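Local coordinates for adhesion and penetration protein autotransporter (Haemophilus influenzae, PDB 3SYJ), which promotes bacterial adherence to and invasion of host cells as a surface-exposed autotransporter adhesin, and is probably also a serine protease, at residues A[701-706]-A[719-724]; A[624-629]-A[645-650]; A[740-745]-A[759-764]. One frame throughout, in Å; residues are numbered along the deposited sequence.

Contact 1 of 3, residues A[701-706]-A[719-724]; sequences TQINGS and GLAKLN
Two successive rungs of the beta-helix of the passenger domain meet here: strand 701-704 lies parallel to strand 721-723, and Ile703 and Leu723 pack against each other on the inward face of the sheet. The backbone ladder alternates between the strands. Thr701 N reaches Leu720 O, Lys722 N takes Thr701 O at 2.7 Å, Ile703 N takes Lys722 O and Asn724 N takes Ile703 O. Inside, CG2 of Ile703 stands against CD1 of Leu723 at 3.6 Å, the two side chains slanting past one another, while CD1 of Ile703 only grazes CB of Ala721 at 4.4 Å. With its CG turned anti to the backbone N (chi1 -179°), Leu723 sends CD1 back toward the neighbouring rung, where it also approaches Gly705 O. Thr701, on this same buried face, gives its OG1 to a hydrogen bond with Val645 O of the rung before.

The other face carries Gln702 and Lys722. The glutamine chain folds back at chi2 (-57°), which brings OE1 alongside the lysine methylenes, 3.4 Å from Lys722 CD; Gln702 NE2 is hydrogen-bonded to Lys700 O. The extended lysine chain leads away from the pair and touches Ile744 on the following rung. Next along the chain, Asn724 bridges two side chains of the preceding rung, its amide nearly coplanar with that of Asn704. Both acceptors lie in or close to the plane of the Asn724 amide: ND2 donates to Asn704 OD1 at 2.9 Å and to Gln702 OE1 at 3.0 Å.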
# COMPACT_ATOMS: atom_id res chain seq x y z
N THR A 701 -23.91 -12.28 1.80
CA THR A 701 -22.86 -13.05 1.15
C THR A 701 -21.50 -12.38 1.24
O THR A 701 -21.33 -11.23 0.82
CB THR A 701 -23.19 -13.27 -0.32
OG1 THR A 701 -24.49 -13.87 -0.43
CG2 THR A 701 -22.15 -14.15 -0.97
N GLN A 702 -20.52 -13.09 1.78
CA GLN A 702 -19.15 -12.60 1.78
C GLN A 702 -18.49 -13.04 0.49
O GLN A 702 -18.18 -14.22 0.32
CB GLN A 702 -18.36 -13.16 2.97
CG GLN A 702 -18.98 -12.90 4.31
CD GLN A 702 -19.22 -11.43 4.58
OE1 GLN A 702 -18.30 -10.61 4.54
NE2 GLN A 702 -20.47 -11.08 4.87
N ILE A 703 -18.28 -12.09 -0.42
CA ILE A 703 -17.56 -12.35 -1.66
C ILE A 703 -16.07 -12.17 -1.40
O ILE A 703 -15.58 -11.04 -1.32
CB ILE A 703 -17.99 -11.39 -2.78
CG1 ILE A 703 -19.51 -11.42 -2.97
CG2 ILE A 703 -17.27 -11.73 -4.07
CD1 ILE A 703 -20.07 -10.16 -3.62
N ASN A 704 -15.35 -13.28 -1.27
CA ASN A 704 -13.96 -13.24 -0.86
C ASN A 704 -12.98 -13.41 -2.02
O ASN A 704 -12.44 -14.49 -2.26
CB ASN A 704 -13.70 -14.26 0.25
CG ASN A 704 -14.49 -13.96 1.52
OD1 ASN A 704 -14.77 -12.79 1.82
ND2 ASN A 704 -14.86 -15.00 2.25
N GLY A 705 -12.76 -12.31 -2.74
CA GLY A 705 -11.91 -12.32 -3.91
C GLY A 705 -11.96 -10.96 -4.57
O GLY A 705 -12.58 -10.03 -4.05
N SER A 706 -11.32 -10.84 -5.72
CA SER A 706 -11.33 -9.58 -6.45
C SER A 706 -12.13 -9.77 -7.71
O SER A 706 -12.42 -10.90 -8.10
CB SER A 706 -9.91 -9.17 -6.79
OG SER A 706 -9.27 -10.22 -7.50
N GLY A 719 -27.67 -5.48 -2.42
CA GLY A 719 -28.43 -6.06 -1.33
C GLY A 719 -27.60 -6.79 -0.29
O GLY A 719 -26.60 -6.27 0.21
N LEU A 720 -28.02 -8.01 0.03
CA LEU A 720 -27.39 -8.80 1.09
C LEU A 720 -26.09 -9.43 0.61
O LEU A 720 -25.98 -10.65 0.42
CB LEU A 720 -28.36 -9.88 1.56
CG LEU A 720 -29.67 -9.32 2.13
CD1 LEU A 720 -30.58 -10.43 2.60
CD2 LEU A 720 -29.36 -8.36 3.26
N ALA A 721 -25.10 -8.57 0.40
CA ALA A 721 -23.82 -9.00 -0.14
C ALA A 721 -22.74 -8.01 0.27
O ALA A 721 -22.99 -6.81 0.40
CB ALA A 721 -23.89 -9.11 -1.65
N LYS A 722 -21.54 -8.54 0.47
CA LYS A 722 -20.39 -7.74 0.84
C LYS A 722 -19.19 -8.22 0.04
O LYS A 722 -18.78 -9.38 0.13
CB LYS A 722 -20.13 -7.87 2.34
CG LYS A 722 -18.91 -7.11 2.83
CD LYS A 722 -18.78 -7.29 4.33
CE LYS A 722 -17.68 -6.42 4.91
NZ LYS A 722 -17.69 -6.50 6.41
N LEU A 723 -18.63 -7.32 -0.76
CA LEU A 723 -17.43 -7.61 -1.54
C LEU A 723 -16.19 -7.37 -0.70
O LEU A 723 -15.91 -6.24 -0.31
CB LEU A 723 -17.39 -6.75 -2.80
CG LEU A 723 -16.22 -6.94 -3.77
CD1 LEU A 723 -15.98 -8.41 -4.14
CD2 LEU A 723 -16.47 -6.13 -5.03
N ASN A 724 -15.47 -8.44 -0.40
CA ASN A 724 -14.21 -8.32 0.33
C ASN A 724 -13.06 -8.45 -0.65
O ASN A 724 -12.37 -9.47 -0.69
CB ASN A 724 -14.13 -9.39 1.42
CG ASN A 724 -15.21 -9.22 2.48
OD1 ASN A 724 -15.40 -8.14 3.03
ND2 ASN A 724 -15.93 -10.30 2.77

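Contact 2 of 3, residues A[624-629]-A[645-650]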
# COMPACT_ATOMS: atom_id res chain seq x y z
N ASN A 624 -27.66 -22.76 4.35
CA ASN A 624 -26.62 -21.86 3.87
C ASN A 624 -25.43 -22.62 3.27
O ASN A 624 -24.98 -23.62 3.83
CB ASN A 624 -26.15 -20.94 5.00
CG ASN A 624 -27.24 -19.96 5.42
OD1 ASN A 624 -28.01 -19.46 4.59
ND2 ASN A 624 -27.30 -19.67 6.71
N ARG A 625 -24.92 -22.12 2.14
CA ARG A 625 -23.84 -22.80 1.42
C ARG A 625 -22.57 -21.96 1.25
O ARG A 625 -22.59 -20.73 1.38
CB ARG A 625 -24.32 -23.26 0.04
CG ARG A 625 -25.54 -24.18 0.06
CD ARG A 625 -25.28 -25.46 0.84
NE ARG A 625 -26.11 -26.56 0.35
CZ ARG A 625 -26.24 -27.74 0.95
NH1 ARG A 625 -25.60 -27.97 2.08
NH2 ARG A 625 -27.02 -28.67 0.42
N THR A 626 -21.47 -22.63 0.96
CA THR A 626 -20.22 -21.96 0.67
C THR A 626 -19.70 -22.47 -0.66
O THR A 626 -19.89 -23.64 -1.01
CB THR A 626 -19.13 -22.23 1.74
OG1 THR A 626 -18.85 -23.63 1.79
CG2 THR A 626 -19.58 -21.76 3.10
N PHE A 627 -19.07 -21.58 -1.41
CA PHE A 627 -18.46 -21.96 -2.67
C PHE A 627 -17.05 -21.41 -2.72
O PHE A 627 -16.78 -20.30 -2.26
CB PHE A 627 -19.28 -21.43 -3.84
CG PHE A 627 -20.62 -22.09 -3.98
CD1 PHE A 627 -20.73 -23.33 -4.58
CD2 PHE A 627 -21.77 -21.47 -3.52
CE1 PHE A 627 -21.97 -23.94 -4.72
CE2 PHE A 627 -23.00 -22.08 -3.66
CZ PHE A 627 -23.10 -23.31 -4.26
N LYS A 628 -16.14 -22.21 -3.27
CA LYS A 628 -14.76 -21.81 -3.40
C LYS A 628 -14.11 -22.38 -4.66
O LYS A 628 -14.27 -23.56 -4.98
CB LYS A 628 -13.95 -22.25 -2.18
CG LYS A 628 -12.48 -21.88 -2.27
CD LYS A 628 -11.80 -22.01 -0.91
CE LYS A 628 -10.29 -21.78 -1.04
NZ LYS A 628 -9.53 -22.24 0.15
N ALA A 629 -13.40 -21.52 -5.36
CA ALA A 629 -12.57 -21.94 -6.47
C ALA A 629 -11.39 -20.98 -6.51
O ALA A 629 -11.37 -19.98 -5.79
CB ALA A 629 -13.36 -21.89 -7.77
N VAL A 645 -26.21 -17.95 0.34
CA VAL A 645 -24.81 -18.27 0.11
C VAL A 645 -24.03 -17.51 1.17
O VAL A 645 -23.97 -16.27 1.14
CB VAL A 645 -24.34 -17.85 -1.29
CG1 VAL A 645 -22.86 -18.16 -1.45
CG2 VAL A 645 -25.16 -18.55 -2.37
N SER A 646 -23.45 -18.24 2.11
CA SER A 646 -22.72 -17.62 3.20
C SER A 646 -21.51 -16.89 2.66
O SER A 646 -21.20 -15.77 3.08
CB SER A 646 -22.28 -18.67 4.22
OG SER A 646 -23.38 -19.15 4.95
N SER A 647 -20.81 -17.54 1.74
CA SER A 647 -19.59 -16.97 1.19
C SER A 647 -19.27 -17.60 -0.14
O SER A 647 -19.56 -18.78 -0.37
CB SER A 647 -18.42 -17.18 2.15
OG SER A 647 -18.18 -18.56 2.37
N ILE A 648 -18.67 -16.82 -1.02
CA ILE A 648 -18.08 -17.37 -2.23
C ILE A 648 -16.66 -16.83 -2.34
O ILE A 648 -16.45 -15.62 -2.33
CB ILE A 648 -18.94 -17.10 -3.49
CG1 ILE A 648 -18.41 -17.89 -4.68
CG2 ILE A 648 -19.05 -15.59 -3.77
CD1 ILE A 648 -19.38 -17.98 -5.83
N GLU A 649 -15.70 -17.75 -2.40
CA GLU A 649 -14.29 -17.39 -2.37
C GLU A 649 -13.58 -17.71 -3.68
O GLU A 649 -13.73 -18.80 -4.24
CB GLU A 649 -13.56 -18.10 -1.21
CG GLU A 649 -12.10 -17.70 -1.09
CD GLU A 649 -11.35 -18.48 -0.02
OE1 GLU A 649 -11.98 -18.93 0.96
OE2 GLU A 649 -10.12 -18.63 -0.16
N GLY A 650 -12.78 -16.76 -4.16
CA GLY A 650 -12.06 -16.90 -5.41
C GLY A 650 -12.10 -15.61 -6.20
O GLY A 650 -12.89 -14.72 -5.88
O HOH W 1 -16.43 -19.50 0.72
O HOH W 2 -10.96 -21.50 2.25
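Phe627 and Ile648 form the tight side of this pairing between consecutive beta-helix rungs, strands 625-629 and 645-649 running parallel. Phe627 CB sits 3.7 Å from Ile648 CG1, and CG1 of Val645 comes to the edge of the phenyl ring, near its plane, 4.1 Å from CD2. Regular backbone bonds join the strands here: Phe627 N binds Ser647 O, Glu649 N binds Phe627 O at 2.8 Å, and Ala629 N binds Glu649 O. Between Arg625 and Thr626 the register slips by one residue, a beta bulge; there Ser646 N still reaches Arg625 O, though along a bent path (140° at the hydrogen).

The opposite face is looser and wetter. Lys628 and Glu649 extend alongside each other in the same direction, both with CG anti to the backbone N, yet their salt bridge is long, NZ to OE2 being 3.7 Å. A water accepts from Lys628 NZ at 2.6 Å and donates to Glu649 OE1, so the charged ends are also linked through solvent. A second water donates to Phe627 O and hydrogen-bonds Ser647 OG at 2.6 Å.

Strand 567-575 flanks the pair beyond 624-629, with Thr574 OG1 accepting from Lys628 N, and strand 701-709 flanks it beyond 645-650. Within the interior, Phe589 of strand 586-593 meets the Phe627 ring edge-to-face and touches Ile648.

Contact 3 of 3, residues A[740-745]-A[759-764]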
# COMPACT_ATOMS: atom_id res chain seq x y z
N ASN A 740 -27.72 -0.89 -0.81
CA ASN A 740 -27.18 -1.01 0.54
C ASN A 740 -26.12 -2.10 0.73
O ASN A 740 -25.80 -2.48 1.86
CB ASN A 740 -28.30 -1.18 1.56
CG ASN A 740 -27.89 -0.72 2.94
OD1 ASN A 740 -27.88 -1.51 3.90
ND2 ASN A 740 -27.53 0.56 3.06
N ALA A 741 -25.56 -2.60 -0.38
CA ALA A 741 -24.46 -3.54 -0.29
C ALA A 741 -23.21 -2.81 0.18
O ALA A 741 -23.16 -1.58 0.16
CB ALA A 741 -24.21 -4.21 -1.62
N THR A 742 -22.20 -3.57 0.59
CA THR A 742 -20.95 -3.01 1.08
C THR A 742 -19.76 -3.59 0.32
O THR A 742 -19.76 -4.77 -0.05
CB THR A 742 -20.77 -3.31 2.58
OG1 THR A 742 -21.86 -2.73 3.30
CG2 THR A 742 -19.47 -2.73 3.10
N GLN A 743 -18.75 -2.76 0.07
CA GLN A 743 -17.48 -3.24 -0.46
C GLN A 743 -16.31 -2.81 0.42
O GLN A 743 -16.15 -1.63 0.71
CB GLN A 743 -17.22 -2.76 -1.89
CG GLN A 743 -15.80 -3.08 -2.35
CD GLN A 743 -15.48 -2.58 -3.75
OE1 GLN A 743 -16.27 -1.87 -4.37
NE2 GLN A 743 -14.30 -2.93 -4.25
N ILE A 744 -15.50 -3.77 0.84
CA ILE A 744 -14.24 -3.44 1.49
C ILE A 744 -13.14 -3.71 0.48
O ILE A 744 -12.68 -4.85 0.33
CB ILE A 744 -13.98 -4.28 2.75
CG1 ILE A 744 -15.24 -4.36 3.61
CG2 ILE A 744 -12.83 -3.67 3.54
CD1 ILE A 744 -15.66 -3.05 4.20
N GLY A 745 -12.74 -2.66 -0.23
CA GLY A 745 -11.74 -2.74 -1.27
C GLY A 745 -11.78 -1.54 -2.19
O GLY A 745 -12.64 -0.67 -2.04
N ASN A 759 -26.66 4.32 -3.46
CA ASN A 759 -27.16 3.99 -2.13
C ASN A 759 -26.47 2.75 -1.58
O ASN A 759 -27.11 1.78 -1.20
CB ASN A 759 -28.68 3.79 -2.17
CG ASN A 759 -29.28 3.62 -0.78
OD1 ASN A 759 -28.82 4.22 0.19
ND2 ASN A 759 -30.32 2.80 -0.68
N ALA A 760 -25.14 2.79 -1.55
CA ALA A 760 -24.36 1.68 -1.01
C ALA A 760 -23.11 2.20 -0.33
O ALA A 760 -22.85 3.41 -0.32
CB ALA A 760 -24.00 0.70 -2.12
N ASN A 761 -22.31 1.29 0.21
CA ASN A 761 -21.17 1.67 1.04
C ASN A 761 -19.84 1.20 0.48
O ASN A 761 -19.45 0.05 0.67
CB ASN A 761 -21.37 1.13 2.45
CG ASN A 761 -22.83 1.18 2.87
OD1 ASN A 761 -23.43 2.25 2.94
ND2 ASN A 761 -23.41 0.01 3.14
N LEU A 762 -19.14 2.10 -0.20
CA LEU A 762 -17.80 1.80 -0.69
C LEU A 762 -16.78 2.22 0.35
O LEU A 762 -16.51 3.41 0.54
CB LEU A 762 -17.51 2.51 -2.01
CG LEU A 762 -16.06 2.41 -2.50
CD1 LEU A 762 -15.64 0.95 -2.65
CD2 LEU A 762 -15.89 3.15 -3.81
N ASN A 763 -16.24 1.23 1.05
CA ASN A 763 -15.17 1.45 2.01
C ASN A 763 -13.82 1.18 1.35
O ASN A 763 -13.24 0.11 1.49
CB ASN A 763 -15.38 0.54 3.22
CG ASN A 763 -14.26 0.64 4.23
OD1 ASN A 763 -13.25 1.29 3.98
ND2 ASN A 763 -14.43 -0.01 5.38
N GLY A 764 -13.34 2.18 0.61
CA GLY A 764 -12.11 2.06 -0.15
C GLY A 764 -11.98 3.19 -1.16
O GLY A 764 -12.82 4.08 -1.21
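Backbone hydrogen bonds make up most of the grip between Asn740-Gly745 and Asn759-Gly764. Asn740 N opens the series with Asn759 O at 2.8 Å, ahead of the strands proper. Asn761 N then binds Ala741 O, Gln743 N binds Asn761 O, and Asn763 N binds Gln743 O, the donors alternating between the two segments. The last link, Gly745 N to Asn763 O, is stretched to 3.3 Å, and its donor stands well above the carbonyl plane. Beside it, the CA of Gly764 makes a C-H...O contact with Gly745 O at 3.4 Å.

One side-chain hydrogen bond crosses the pair. Asn761 ND2 donates to Thr742 OG1 at 3.2 Å, almost straight (169°), with the hydroxyl oxygen lying in the plane of the amide.

This is again a parallel pair of adjoining beta-helix rungs, and the remaining van der Waals contacts divide between its two faces. On the inner face Gln743 and Leu762 run side by side. The glutamine is extended, CG anti to the backbone N at chi1 171°, which keeps its aliphatic part along CD1 of the leucine. That methyl ends 3.4 Å from Gln743 OE1, a buried oxygen with no hydrogen-bonding partner in the model, whereas NE2 of the same amide is held by Gly725 O. Phe735 and Leu737 of strand 734-738 also touch this glutamine.

On the outer face the Ile744 side chain slants across Asn763, its CD1 lying 3.5 Å from ND2 and 3.7 Å from CB of the asparagine.

Overall arrangement
All three contacts follow one another along a single face of the passenger beta-helix, in the chain order 2, 1, 3. Contact 2 joins contact 1 directly: strands 645-654 and 701-709 are neighbours, with Asn704 N 2.8 Å from Ile648 O, a probable hydrogen bond. Contact 1 passes on to contact 3 in the same way, Leu723 O lying 2.8 Å from Ile744 N. The centre of contact 1 is about 10 Å from each of the others, while contacts 2 and 3 have centres about 19 Å apart and do not touch. All three lie away from Ser218, the active-site serine inferred by similarity, and belong to the solenoid stem.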